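Local coordinates for protein hybrid kinase (Caulobacter vibrioides, PDB 6QRL) that probably phosphorylates protein histidine in a phosphorelay as a hybrid sensor histidine kinase, and binds cyclic di-GMP through its pseudo-receiver domain, at residues Ala2-Arg7 with Glu27-Arg32; Ala20-Gln25 with Lys99-Ala104; Ala48-Leu53 with Ala69-Val74; Gly63-Pro68 with Asp86-Ala91. All coordinates share one frame; numbering follows the deposited sequence.

Contact 1 (Ala2-Arg7 with Glu27-Arg32); sequences APLEGR and EAAGGR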
loop_
_atom_site.group_PDB
_atom_site.type_symbol
_atom_site.label_atom_id
_atom_site.label_comp_id
_atom_site.label_asym_id
_atom_site.label_seq_id
_atom_site.Cartn_x
_atom_site.Cartn_y
_atom_site.Cartn_z
ATOM N N ALA A 2 -10.016 -7.021 16.466
ATOM C CA ALA A 2 -8.632 -6.842 15.948
ATOM C C ALA A 2 -8.464 -7.646 14.661
ATOM O O ALA A 2 -7.754 -8.660 14.632
ATOM C CB ALA A 2 -7.602 -7.250 16.982
ATOM N N PRO A 3 -9.127 -7.232 13.559
ATOM C CA PRO A 3 -9.116 -8.028 12.329
ATOM C C PRO A 3 -7.740 -8.098 11.647
ATOM O O PRO A 3 -7.563 -8.948 10.825
ATOM C CB PRO A 3 -10.155 -7.314 11.447
ATOM C CG PRO A 3 -10.132 -5.860 11.936
ATOM C CD PRO A 3 -9.926 -5.998 13.429
ATOM N N LEU A 4 -6.801 -7.213 12.001
ATOM C CA LEU A 4 -5.422 -7.227 11.432
ATOM C C LEU A 4 -4.414 -7.807 12.435
ATOM O O LEU A 4 -3.185 -7.604 12.210
ATOM C CB LEU A 4 -5.008 -5.804 11.037
ATOM C CG LEU A 4 -5.759 -5.170 9.868
ATOM C CD1 LEU A 4 -5.094 -3.855 9.466
ATOM C CD2 LEU A 4 -5.864 -6.126 8.684
ATOM N N GLU A 5 -4.858 -8.487 13.497
ATOM C CA GLU A 5 -3.908 -9.120 14.460
ATOM C C GLU A 5 -2.879 -9.966 13.679
ATOM O O GLU A 5 -3.278 -10.818 12.902
ATOM C CB GLU A 5 -4.652 -9.913 15.543
ATOM C CG GLU A 5 -3.743 -10.641 16.540
ATOM C CD GLU A 5 -2.771 -9.822 17.390
ATOM O OE1 GLU A 5 -2.808 -8.555 17.340
ATOM O OE2 GLU A 5 -1.959 -10.455 18.128
ATOM N N GLY A 6 -1.588 -9.695 13.877
ATOM C CA GLY A 6 -0.480 -10.493 13.323
ATOM C C GLY A 6 -0.201 -10.136 11.871
ATOM O O GLY A 6 0.468 -10.961 11.197
ATOM N N ARG A 7 -0.751 -9.017 11.364
ATOM C CA ARG A 7 -0.498 -8.582 9.968
ATOM C C ARG A 7 0.431 -7.365 9.959
ATOM O O ARG A 7 0.263 -6.476 10.821
ATOM C CB ARG A 7 -1.826 -8.367 9.244
ATOM C CG ARG A 7 -2.491 -9.690 8.874
ATOM C CD ARG A 7 -3.979 -9.736 9.130
ATOM N NE ARG A 7 -4.593 -11.067 9.000
ATOM C CZ ARG A 7 -4.642 -11.802 7.881
ATOM N NH1 ARG A 7 -4.104 -11.366 6.751
ATOM N NH2 ARG A 7 -5.236 -12.985 7.893
ATOM N N GLU A 27 -2.813 0.221 13.437
ATOM C CA GLU A 27 -2.569 -0.283 14.809
ATOM C C GLU A 27 -3.891 -0.440 15.577
ATOM O O GLU A 27 -3.981 -1.409 16.334
ATOM C CB GLU A 27 -1.572 0.599 15.552
ATOM C CG GLU A 27 -0.175 0.521 14.976
ATOM C CD GLU A 27 0.799 1.422 15.715
ATOM O OE1 GLU A 27 1.450 2.288 15.059
ATOM O OE2 GLU A 27 0.890 1.266 16.955
ATOM N N ALA A 28 -4.872 0.448 15.394
ATOM C CA ALA A 28 -6.193 0.370 16.071
ATOM C C ALA A 28 -6.964 -0.886 15.615
ATOM O O ALA A 28 -7.731 -1.422 16.432
ATOM C CB ALA A 28 -6.998 1.637 15.839
ATOM N N ALA A 29 -6.730 -1.364 14.388
ATOM C CA ALA A 29 -7.284 -2.617 13.826
ATOM C C ALA A 29 -6.440 -3.840 14.236
ATOM O O ALA A 29 -6.795 -4.955 13.816
ATOM C CB ALA A 29 -7.377 -2.494 12.323
ATOM N N GLY A 30 -5.392 -3.667 15.047
ATOM C CA GLY A 30 -4.563 -4.759 15.596
ATOM C C GLY A 30 -3.334 -5.080 14.755
ATOM O O GLY A 30 -2.591 -5.987 15.136
ATOM N N GLY A 31 -3.091 -4.364 13.657
ATOM C CA GLY A 31 -1.931 -4.602 12.773
ATOM C C GLY A 31 -0.662 -3.949 13.291
ATOM O O GLY A 31 -0.750 -3.185 14.265
ATOM N N ARG A 32 0.475 -4.235 12.650
ATOM C CA ARG A 32 1.771 -3.538 12.895
ATOM C C ARG A 32 2.072 -2.637 11.696
ATOM O O ARG A 32 2.060 -3.165 10.554
ATOM C CB ARG A 32 2.900 -4.546 13.116
ATOM C CG ARG A 32 3.152 -4.893 14.582
ATOM C CD ARG A 32 4.452 -5.666 14.856
ATOM N NE ARG A 32 4.160 -7.034 15.281
ATOM C CZ ARG A 32 3.570 -7.982 14.534
ATOM N NH1 ARG A 32 3.211 -7.745 13.282
ATOM N NH2 ARG A 32 3.331 -9.175 15.053
#
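Leu-4 and Glu-5 run beside Gly-31 and Gly-30, with the CA atoms of each pair 4.6 Å apart. Two backbone hydrogen bonds join the segments. Leu-4 N donates to Ala-29 O at 2.9 Å, with the donor tilted 24° from the carbonyl plane. Arg-32 N donates to Arg-7 O at 2.9 Å and is nearly straight, with an N-H...O angle of 172°. Residues 2-7 hold two overlapping beta turns, type I from Ala-2 to Glu-5 and type II from Leu-4 to Arg-7. Across the contact, helix 16-28 ends in a Schellman motif, with Gly-30 at positive phi. Ala-2 CB lies 4.2 Å from Gly-30 CA. The contact thus joins the chain leading into strand 8-12 to the turn between helix 16-28 and strand 32-36, in the first beta-alpha-beta unit of the receiver fold. Arg-32 begins its strand here and also pairs by backbone with Val-9. Leu-4 and Ala-29 bring the buried side chains together. Leu-4 CG lies anti to its carbonyl carbon (chi1 -68°), and CD1 comes to 3.9 Å from Ala-29 CB. Pro-3 lies against the Ala-29 carbonyl, its CD 3.3 Å from Ala-29 O. Helix 103-111 covers this patch: Val-107 touches Pro-3 and Ala-29, and Leu-111 touches Leu-4. Arg-32 bends at chi3, which brings NH2 near Gly-6 CA.

Contact 2 (Ala20-Gln25 with Lys99-Ala104); sequences AATARQ and KPLRAA. With C2E (9,9'-[(2R,3R,3aS,5S,7aR,9R,10R,10aS,12S,14aR)-3,5,10,12-tetrahydroxy-5,12-dioxidooctahydro-2H,7H-difuro[3,2-d:3',2'-j][1,3,7,9,2,8]tetraoxadiphosphacyclododecine-2,9-diyl]bis(2-amino-1,9-dihydro-6H-purin-6-one)), chain C.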
loop_
_atom_site.group_PDB
_atom_site.type_symbol
_atom_site.label_atom_id
_atom_site.label_comp_id
_atom_site.label_asym_id
_atom_site.label_seq_id
_atom_site.Cartn_x
_atom_site.Cartn_y
_atom_site.Cartn_z
ATOM N N ALA A 20 1.052 9.257 9.565
ATOM C CA ALA A 20 0.672 9.131 10.995
ATOM C C ALA A 20 -0.774 8.625 11.126
ATOM O O ALA A 20 -0.992 7.706 11.938
ATOM C CB ALA A 20 0.868 10.441 11.716
ATOM N N ALA A 21 -1.712 9.188 10.355
ATOM C CA ALA A 21 -3.139 8.792 10.381
ATOM C C ALA A 21 -3.299 7.335 9.954
ATOM O O ALA A 21 -4.105 6.627 10.598
ATOM C CB ALA A 21 -3.994 9.704 9.529
ATOM N N THR A 22 -2.647 6.922 8.878
ATOM C CA THR A 22 -2.761 5.541 8.355
ATOM C C THR A 22 -2.105 4.588 9.359
ATOM O O THR A 22 -2.728 3.562 9.668
ATOM C CB THR A 22 -2.176 5.412 6.945
ATOM O OG1 THR A 22 -2.709 6.458 6.130
ATOM C CG2 THR A 22 -2.483 4.077 6.311
ATOM N N ALA A 23 -0.936 4.925 9.910
ATOM C CA ALA A 23 -0.292 4.073 10.946
ATOM C C ALA A 23 -1.232 3.911 12.159
ATOM O O ALA A 23 -1.381 2.770 12.666
ATOM C CB ALA A 23 1.046 4.620 11.360
ATOM N N ARG A 24 -1.905 4.979 12.600
ATOM C CA ARG A 24 -2.845 4.876 13.753
ATOM C C ARG A 24 -4.029 3.956 13.395
ATOM O O ARG A 24 -4.420 3.172 14.269
ATOM C CB ARG A 24 -3.262 6.271 14.233
ATOM C CG ARG A 24 -2.123 7.054 14.883
ATOM C CD ARG A 24 -2.600 8.359 15.525
ATOM N NE ARG A 24 -1.890 9.572 15.110
ATOM C CZ ARG A 24 -0.990 10.247 15.839
ATOM N NH1 ARG A 24 -0.618 9.828 17.042
ATOM N NH2 ARG A 24 -0.449 11.353 15.345
ATOM N N GLN A 25 -4.551 4.008 12.155
ATOM C CA GLN A 25 -5.665 3.131 11.695
ATOM C C GLN A 25 -5.191 1.682 11.642
ATOM O O GLN A 25 -5.953 0.822 12.113
ATOM C CB GLN A 25 -6.207 3.537 10.328
ATOM C CG GLN A 25 -7.004 4.824 10.402
ATOM C CD GLN A 25 -7.480 5.199 9.033
ATOM O OE1 GLN A 25 -6.710 5.119 8.079
ATOM N NE2 GLN A 25 -8.761 5.536 8.926
ATOM N N LYS A 99 -8.931 8.416 -0.280
ATOM C CA LYS A 99 -8.563 9.404 0.764
ATOM C C LYS A 99 -9.727 10.374 0.930
ATOM O O LYS A 99 -10.222 10.890 -0.061
ATOM C CB LYS A 99 -7.278 10.141 0.373
ATOM C CG LYS A 99 -6.006 9.328 0.532
ATOM C CD LYS A 99 -4.729 10.066 0.071
ATOM C CE LYS A 99 -4.644 10.296 -1.428
ATOM N NZ LYS A 99 -3.456 11.127 -1.746
ATOM N N PRO A 100 -10.240 10.633 2.158
ATOM C CA PRO A 100 -9.638 10.137 3.402
ATOM C C PRO A 100 -10.072 8.691 3.710
ATOM O O PRO A 100 -11.235 8.419 3.514
ATOM C CB PRO A 100 -10.241 11.102 4.455
ATOM C CG PRO A 100 -11.638 11.443 3.902
ATOM C CD PRO A 100 -11.517 11.351 2.386
ATOM N N LEU A 101 -9.157 7.835 4.198
ATOM C CA LEU A 101 -9.371 6.369 4.357
ATOM C C LEU A 101 -10.389 6.066 5.462
ATOM O O LEU A 101 -10.312 6.661 6.579
ATOM C CB LEU A 101 -8.064 5.673 4.730
ATOM C CG LEU A 101 -6.860 5.824 3.804
ATOM C CD1 LEU A 101 -5.900 4.641 3.981
ATOM C CD2 LEU A 101 -7.263 5.965 2.341
ATOM N N ARG A 102 -11.260 5.106 5.201
ATOM C CA ARG A 102 -12.132 4.461 6.213
ATOM C C ARG A 102 -11.409 3.232 6.757
ATOM O O ARG A 102 -10.959 2.411 5.938
ATOM C CB ARG A 102 -13.451 4.015 5.582
ATOM C CG ARG A 102 -14.406 5.163 5.310
ATOM C CD ARG A 102 -15.586 4.656 4.515
ATOM N NE ARG A 102 -16.406 5.768 4.073
ATOM C CZ ARG A 102 -17.443 5.662 3.260
ATOM N NH1 ARG A 102 -17.809 4.478 2.823
ATOM N NH2 ARG A 102 -18.142 6.740 2.940
ATOM N N ALA A 103 -11.335 3.089 8.077
ATOM C CA ALA A 103 -10.692 1.930 8.737
ATOM C C ALA A 103 -11.189 0.627 8.108
ATOM O O ALA A 103 -10.362 -0.218 7.784
ATOM C CB ALA A 103 -10.952 1.951 10.230
ATOM N N ALA A 104 -12.509 0.442 7.989
ATOM C CA ALA A 104 -13.115 -0.821 7.499
ATOM C C ALA A 104 -12.626 -1.132 6.074
ATOM O O ALA A 104 -12.423 -2.306 5.759
ATOM C CB ALA A 104 -14.628 -0.750 7.558
HETATM P P1 C2E C . -16.425 2.796 -4.826
HETATM O O2P C2E C . -14.999 3.240 -4.590
HETATM O O1P C2E C . -17.007 2.872 -6.205
HETATM O "O5'" C2E C . -16.445 1.241 -4.443
HETATM C "C5'" C2E C . -17.591 0.467 -4.802
HETATM C "C4'" C2E C . -17.343 -0.937 -4.339
HETATM O "O4'" C2E C . -16.276 -1.519 -5.112
HETATM C "C3'" C2E C . -16.863 -1.059 -2.902
HETATM O "O3'" C2E C . -18.041 -0.989 -2.079
HETATM C "C2'" C2E C . -16.115 -2.410 -2.914
HETATM O "O2'" C2E C . -16.899 -3.455 -2.379
HETATM C "C1'" C2E C . -15.789 -2.633 -4.397
HETATM N N9 C2E C . -14.368 -2.726 -4.736
HETATM C C8 C2E C . -13.841 -3.494 -5.746
HETATM N N7 C2E C . -12.547 -3.333 -5.891
HETATM C C5 C2E C . -12.202 -2.386 -4.937
HETATM C C6 C2E C . -10.943 -1.821 -4.629
HETATM O O6 C2E C . -9.858 -2.015 -5.180
HETATM N N1 C2E C . -11.036 -0.887 -3.598
HETATM C C2 C2E C . -12.187 -0.550 -2.926
HETATM N N2 C2E C . -12.067 0.378 -1.963
HETATM N N3 C2E C . -13.379 -1.081 -3.210
HETATM C C4 C2E C . -13.315 -1.991 -4.220
HETATM P P11 C2E C . -17.868 -0.274 -0.654
HETATM O O21 C2E C . -16.586 -0.810 -0.089
HETATM O O11 C2E C . -19.145 -0.451 0.114
HETATM O O5A C2E C . -17.734 1.287 -0.989
HETATM C C5A C2E C . -18.895 2.085 -1.369
HETATM C C4A C2E C . -18.453 3.504 -1.627
HETATM O O4A C2E C . -18.128 4.144 -0.368
HETATM C C3A C2E C . -17.189 3.674 -2.465
HETATM O O3A C2E C . -17.504 3.519 -3.857
HETATM C C2A C2E C . -16.741 5.072 -2.052
HETATM O O2A C2E C . -17.415 6.174 -2.606
HETATM C C1A C2E C . -17.070 5.068 -0.558
HETATM N N91 C2E C . -15.923 4.641 0.221
HETATM C C81 C2E C . -15.576 3.336 0.459
HETATM N N71 C2E C . -14.458 3.210 1.135
HETATM C C51 C2E C . -14.048 4.519 1.342
HETATM C C61 C2E C . -12.910 4.999 2.027
HETATM O O61 C2E C . -11.988 4.337 2.523
HETATM N N11 C2E C . -12.879 6.397 2.027
HETATM C C21 C2E C . -13.822 7.220 1.456
HETATM N N21 C2E C . -13.607 8.538 1.600
HETATM N N31 C2E C . -14.881 6.773 0.787
HETATM C C41 C2E C . -14.942 5.419 0.785
#
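Gln-25 reaches from helix 16-28 to the backbone of Leu-101. Its CG lies anti to the carbonyl carbon (chi1 -72°), and the chain is extended beyond CG, which carries the amide to the Leu-101 carbonyl. NE2 donates to Leu-101 O at 3.0 Å. The acceptor lies in the plane of the Gln-25 amide, but NE2 stands above the Leu-101 carbonyl plane and does not meet a lone pair. The amide oxygen OE1 rests 3.7 Å from Leu-101 CB. Deeper in, Thr-22 CG2 and Leu-101 CD1 meet at 4.2 Å, and the two side chains cross obliquely. Thr-22 OG1 turns back to Val-18 O in its own helix. Leu-106 of helix 103-111 packs on all three side chains. In this receiver fold the segment 99-104 links strand 95-98 to the last helix, with Arg-102 at the N-cap position. It also begins with a cis peptide before Pro-100. The outer side of this link binds cyclic di-GMP. Pro-100 O accepts from guanine N11 at 3.0 Å and from N21 at 3.1 Å. Arg-102 N donates to O61 of the same base at 2.9 Å. The extended Arg-102 side chain then runs over that guanine, whose C41 lies 3.4 Å above the guanidinium plane. Its NH2 is hydrogen-bonded to O61 of another bound cyclic di-GMP.

Contact 3 (Ala48-Leu53 with Ala69-Val74); sequences ADAVLL and AGRRSV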
loop_
_atom_site.group_PDB
_atom_site.type_symbol
_atom_site.label_atom_id
_atom_site.label_comp_id
_atom_site.label_asym_id
_atom_site.label_seq_id
_atom_site.Cartn_x
_atom_site.Cartn_y
_atom_site.Cartn_z
ATOM N N ALA A 48 9.250 -8.589 4.847
ATOM C CA ALA A 48 9.049 -9.131 3.483
ATOM C C ALA A 48 7.566 -9.477 3.220
ATOM O O ALA A 48 7.160 -9.468 2.043
ATOM C CB ALA A 48 9.942 -10.336 3.294
ATOM N N ASP A 49 6.772 -9.797 4.241
ATOM C CA ASP A 49 5.345 -10.178 4.034
ATOM C C ASP A 49 4.426 -8.944 4.119
ATOM O O ASP A 49 3.243 -9.109 3.898
ATOM C CB ASP A 49 4.906 -11.277 5.014
ATOM C CG ASP A 49 4.732 -10.851 6.474
ATOM O OD1 ASP A 49 5.214 -9.719 6.874
ATOM O OD2 ASP A 49 4.125 -11.657 7.238
ATOM N N ALA A 50 4.928 -7.734 4.398
ATOM C CA ALA A 50 4.042 -6.565 4.633
ATOM C C ALA A 50 3.229 -6.267 3.372
ATOM O O ALA A 50 3.796 -6.297 2.236
ATOM C CB ALA A 50 4.859 -5.363 5.033
ATOM N N VAL A 51 1.949 -5.949 3.542
ATOM C CA VAL A 51 1.153 -5.314 2.449
ATOM C C VAL A 51 1.572 -3.846 2.381
ATOM O O VAL A 51 1.665 -3.228 3.460
ATOM C CB VAL A 51 -0.355 -5.461 2.702
ATOM C CG1 VAL A 51 -1.178 -4.696 1.686
ATOM C CG2 VAL A 51 -0.751 -6.924 2.739
ATOM N N LEU A 52 1.785 -3.309 1.185
ATOM C CA LEU A 52 2.283 -1.924 0.962
ATOM C C LEU A 52 1.121 -1.004 0.588
ATOM O O LEU A 52 0.489 -1.253 -0.450
ATOM C CB LEU A 52 3.342 -1.944 -0.142
ATOM C CG LEU A 52 4.456 -2.977 0.021
ATOM C CD1 LEU A 52 5.397 -2.968 -1.183
ATOM C CD2 LEU A 52 5.239 -2.722 1.304
ATOM N N LEU A 53 0.788 -0.040 1.445
ATOM C CA LEU A 53 -0.155 1.047 1.099
ATOM C C LEU A 53 0.708 2.164 0.491
ATOM O O LEU A 53 1.600 2.681 1.185
ATOM C CB LEU A 53 -0.908 1.527 2.338
ATOM C CG LEU A 53 -2.164 0.786 2.779
ATOM C CD1 LEU A 53 -2.287 -0.629 2.243
ATOM C CD2 LEU A 53 -2.300 0.832 4.286
ATOM N N ALA A 69 7.386 -5.538 -7.828
ATOM C CA ALA A 69 7.184 -6.912 -8.335
ATOM C C ALA A 69 7.196 -7.894 -7.155
ATOM O O ALA A 69 8.019 -7.744 -6.232
ATOM C CB ALA A 69 8.234 -7.247 -9.381
ATOM N N GLY A 70 6.271 -8.851 -7.168
ATOM C CA GLY A 70 6.195 -9.942 -6.187
ATOM C C GLY A 70 5.687 -9.476 -4.837
ATOM O O GLY A 70 5.694 -10.288 -3.898
ATOM N N ARG A 71 5.216 -8.233 -4.720
ATOM C CA ARG A 71 4.655 -7.706 -3.452
ATOM C C ARG A 71 3.153 -7.453 -3.618
ATOM O O ARG A 71 2.646 -7.456 -4.774
ATOM C CB ARG A 71 5.457 -6.471 -3.044
ATOM C CG ARG A 71 6.948 -6.749 -2.794
ATOM C CD ARG A 71 7.234 -7.730 -1.660
ATOM N NE ARG A 71 6.717 -7.208 -0.390
ATOM C CZ ARG A 71 7.421 -6.631 0.583
ATOM N NH1 ARG A 71 8.737 -6.517 0.485
ATOM N NH2 ARG A 71 6.797 -6.177 1.666
ATOM N N ARG A 72 2.472 -7.289 -2.487
ATOM C CA ARG A 72 1.011 -7.018 -2.390
ATOM C C ARG A 72 0.831 -5.528 -2.064
ATOM O O ARG A 72 1.256 -5.110 -0.968
ATOM C CB ARG A 72 0.411 -7.958 -1.344
ATOM C CG ARG A 72 0.791 -9.416 -1.584
ATOM C CD ARG A 72 0.273 -10.317 -0.503
ATOM N NE ARG A 72 0.632 -11.676 -0.839
ATOM C CZ ARG A 72 -0.213 -12.638 -1.193
ATOM N NH1 ARG A 72 -1.522 -12.431 -1.190
ATOM N NH2 ARG A 72 0.256 -13.840 -1.504
ATOM N N SER A 73 0.318 -4.750 -3.019
ATOM C CA SER A 73 0.244 -3.268 -2.906
ATOM C C SER A 73 -1.157 -2.769 -3.202
ATOM O O SER A 73 -1.807 -3.309 -4.087
ATOM C CB SER A 73 1.222 -2.598 -3.832
ATOM O OG SER A 73 2.546 -3.006 -3.553
ATOM N N VAL A 74 -1.565 -1.757 -2.452
ATOM C CA VAL A 74 -2.848 -1.022 -2.576
ATOM C C VAL A 74 -2.495 0.453 -2.757
ATOM O O VAL A 74 -1.727 0.959 -1.927
ATOM C CB VAL A 74 -3.691 -1.227 -1.312
ATOM C CG1 VAL A 74 -5.037 -0.564 -1.436
ATOM C CG2 VAL A 74 -3.856 -2.701 -0.978
HETATM O O HOH W 1 3.886 -7.788 -0.103
#
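Strands 51-55 and 73-77 are neighbours in the parallel sheet of the receiver fold, and this contact holds the start of their pairing. Leu-52 N donates to Arg-72 O at 2.9 Å, and Val-74 N donates to Leu-52 O at 2.9 Å. Leu-52 is bridged to Ser-73 and Leu-53 to Val-74; the side chains of the first pair lie on one face of the sheet and those of the second on the other. Leu-53 CD1 lies 3.9 Å from Val-74 CB, with the side chains side by side. Arg-71 has the most surface buried. Its chain bends at chi2 and chi3 and folds back over the residues before the strand. NH2 donates to Ala-50 O at 3.1 Å, in the guanidinium plane and on a lone pair. Ala-48 O sits 3.1 Å above one guanidinium face, and Leu-52 CD1 lies over the rim of the other. One water links Ala-50 O, Arg-71 NE and Arg-72 N. Strand 8-12 flanks strand 51-55. Leu-52 and Arg-71 face Leu-43 of helix 39-45, while Leu-53 packs on Leu-106 and Val-110 of helix 103-111.

Contact 4 (Gly63-Pro68 with Asp86-Ala91); sequences GALKPP and DRLKAA. With SO4 (sulfate ion), chain D.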
loop_
_atom_site.group_PDB
_atom_site.type_symbol
_atom_site.label_atom_id
_atom_site.label_comp_id
_atom_site.label_asym_id
_atom_site.label_seq_id
_atom_site.Cartn_x
_atom_site.Cartn_y
_atom_site.Cartn_z
ATOM N N GLY A 63 1.569 10.485 -13.969
ATOM C CA GLY A 63 0.777 9.513 -13.193
ATOM C C GLY A 63 1.343 8.097 -13.200
ATOM O O GLY A 63 0.622 7.209 -12.687
ATOM N N ALA A 64 2.575 7.857 -13.679
ATOM C CA ALA A 64 3.268 6.540 -13.581
ATOM C C ALA A 64 3.537 6.179 -12.118
ATOM O O ALA A 64 4.055 7.013 -11.389
ATOM C CB ALA A 64 4.569 6.500 -14.344
ATOM N N LEU A 65 3.175 4.963 -11.718
ATOM C CA LEU A 65 3.340 4.472 -10.335
ATOM C C LEU A 65 3.483 2.954 -10.444
ATOM O O LEU A 65 2.484 2.308 -10.845
ATOM C CB LEU A 65 2.096 4.869 -9.529
ATOM C CG LEU A 65 2.261 5.274 -8.056
ATOM C CD1 LEU A 65 1.191 4.642 -7.192
ATOM C CD2 LEU A 65 3.647 5.077 -7.484
ATOM N N LYS A 66 4.663 2.425 -10.140
ATOM C CA LYS A 66 4.963 0.978 -10.288
ATOM C C LYS A 66 4.882 0.336 -8.908
ATOM O O LYS A 66 5.685 0.626 -8.027
ATOM C CB LYS A 66 6.355 0.724 -10.878
ATOM C CG LYS A 66 6.837 1.733 -11.904
ATOM C CD LYS A 66 6.106 1.654 -13.243
ATOM C CE LYS A 66 6.462 2.804 -14.170
ATOM N NZ LYS A 66 5.369 3.096 -15.128
ATOM N N PRO A 67 3.960 -0.613 -8.700
ATOM C CA PRO A 67 3.954 -1.393 -7.474
ATOM C C PRO A 67 5.138 -2.360 -7.549
ATOM O O PRO A 67 5.433 -2.899 -8.608
ATOM C CB PRO A 67 2.574 -2.060 -7.561
ATOM C CG PRO A 67 2.399 -2.329 -9.028
ATOM C CD PRO A 67 2.981 -1.096 -9.685
ATOM N N PRO A 68 5.896 -2.585 -6.462
ATOM C CA PRO A 68 7.020 -3.525 -6.512
ATOM C C PRO A 68 6.606 -4.949 -6.929
ATOM O O PRO A 68 5.616 -5.501 -6.419
ATOM C CB PRO A 68 7.540 -3.562 -5.072
ATOM C CG PRO A 68 6.968 -2.332 -4.410
ATOM C CD PRO A 68 5.697 -1.967 -5.146
ATOM N N ASP A 86 -7.875 1.633 -13.877
ATOM C CA ASP A 86 -7.526 0.574 -14.872
ATOM C C ASP A 86 -6.004 0.528 -15.080
ATOM O O ASP A 86 -5.426 -0.561 -15.041
ATOM C CB ASP A 86 -8.299 0.744 -16.180
ATOM C CG ASP A 86 -9.800 0.474 -16.053
ATOM O OD1 ASP A 86 -10.199 -0.269 -15.113
ATOM O OD2 ASP A 86 -10.571 1.006 -16.895
ATOM N N ARG A 87 -5.351 1.665 -15.248
ATOM C CA ARG A 87 -3.888 1.738 -15.429
ATOM C C ARG A 87 -3.153 1.167 -14.210
ATOM O O ARG A 87 -2.162 0.456 -14.391
ATOM C CB ARG A 87 -3.488 3.198 -15.627
ATOM C CG ARG A 87 -1.988 3.392 -15.788
ATOM C CD ARG A 87 -1.661 4.851 -16.069
ATOM N NE ARG A 87 -0.221 5.000 -16.271
ATOM C CZ ARG A 87 0.397 6.168 -16.440
ATOM N NH1 ARG A 87 -0.287 7.303 -16.390
ATOM N NH2 ARG A 87 1.710 6.193 -16.607
ATOM N N LEU A 88 -3.623 1.467 -13.005
ATOM C CA LEU A 88 -2.928 1.046 -11.757
ATOM C C LEU A 88 -3.139 -0.457 -11.553
ATOM O O LEU A 88 -2.169 -1.138 -11.160
ATOM C CB LEU A 88 -3.454 1.873 -10.579
ATOM C CG LEU A 88 -3.030 3.342 -10.610
ATOM C CD1 LEU A 88 -3.878 4.199 -9.702
ATOM C CD2 LEU A 88 -1.598 3.465 -10.192
ATOM N N LYS A 89 -4.333 -0.972 -11.861
ATOM C CA LYS A 89 -4.556 -2.443 -11.840
ATOM C C LYS A 89 -3.653 -3.124 -12.878
ATOM O O LYS A 89 -3.027 -4.112 -12.506
ATOM C CB LYS A 89 -6.030 -2.800 -12.003
ATOM C CG LYS A 89 -6.929 -2.263 -10.894
ATOM C CD LYS A 89 -6.747 -2.946 -9.549
ATOM C CE LYS A 89 -7.199 -4.391 -9.551
ATOM N NZ LYS A 89 -8.667 -4.508 -9.705
ATOM N N ALA A 90 -3.523 -2.588 -14.091
ATOM C CA ALA A 90 -2.644 -3.148 -15.155
ATOM C C ALA A 90 -1.187 -3.118 -14.706
ATOM O O ALA A 90 -0.452 -4.022 -15.084
ATOM C CB ALA A 90 -2.802 -2.387 -16.452
ATOM N N ALA A 91 -0.772 -2.092 -13.955
ATOM C CA ALA A 91 0.592 -1.990 -13.389
ATOM C C ALA A 91 0.813 -3.069 -12.301
ATOM O O ALA A 91 1.953 -3.350 -11.988
ATOM C CB ALA A 91 0.818 -0.593 -12.874
HETATM S S SO4 D . 5.782 10.165 -15.343
HETATM O O1 SO4 D . 5.903 9.320 -16.500
HETATM O O2 SO4 D . 5.852 11.549 -15.746
HETATM O O3 SO4 D . 4.497 9.927 -14.725
HETATM O O4 SO4 D . 6.852 9.877 -14.419
#
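Arg-87, Ala-91 and Leu-88 carry most of this contact on the helix side. They join helix 85-91 of the receiver fold to the long loop between strands 51-55 and 73-77. Arg-87 has the most surface buried. Its CG is anti to the backbone N (chi1 179°) and the chain is extended from CG to NE, which takes the guanidinium to Gly-63 and Ala-64. Gly-63 O lies over the centre of one guanidinium face, 3.8 Å above the plane. NH2 comes to 3.4 Å from Ala-64 CA. The polar end is held by Arg-62, whose carbonyl O accepts a hydrogen bond from NH1. Gly-63 has positive phi, and its C lies 3.7 Å from Arg-87 NH1. Ala-64 N donates to sulfate O3 at 3.0 Å. This sulfate is probably from the crystallisation liquor and also accepts from Arg-62 N. One helical turn on from Arg-87, Ala-91 directs its CB at the loop. That CB is 3.9 Å from Pro-67 CD and equally far from Leu-65 O. Leu-88 is buried on the inner side of the helix. Its CD2 meets Leu-65 CB at 4.0 Å. Phe-93 and Val-75 pack against both leucines, and Phe-93 touches Pro-67 as well. The Pro-67 ring lies against the Ala-91 carbonyl, its CG 3.2 Å from Ala-91 O.

Overall arrangement
All four contacts lie in one pseudo-receiver domain, a five-stranded parallel sheet with helices on both faces. Contacts 1 and 2 share helix 16-28, their centres 13 Å apart, and their segments alternate along the chain. Contact 1 closes before contacts 3 and 4 open. These two also alternate, and both are nested inside the long loop that contact 2 closes. Contact 3 lies in the sheet and touches contact 4, 13 Å away between centres, where Pro-68 packs on Leu-52 and Ser-73. Contacts 1 and 4 lie 27 Å apart, on opposite sides of the chain's centre. Through packing of Thr-22 on Leu-53, contact 2 joins the cyclic di-GMP site to the sheet of contact 3.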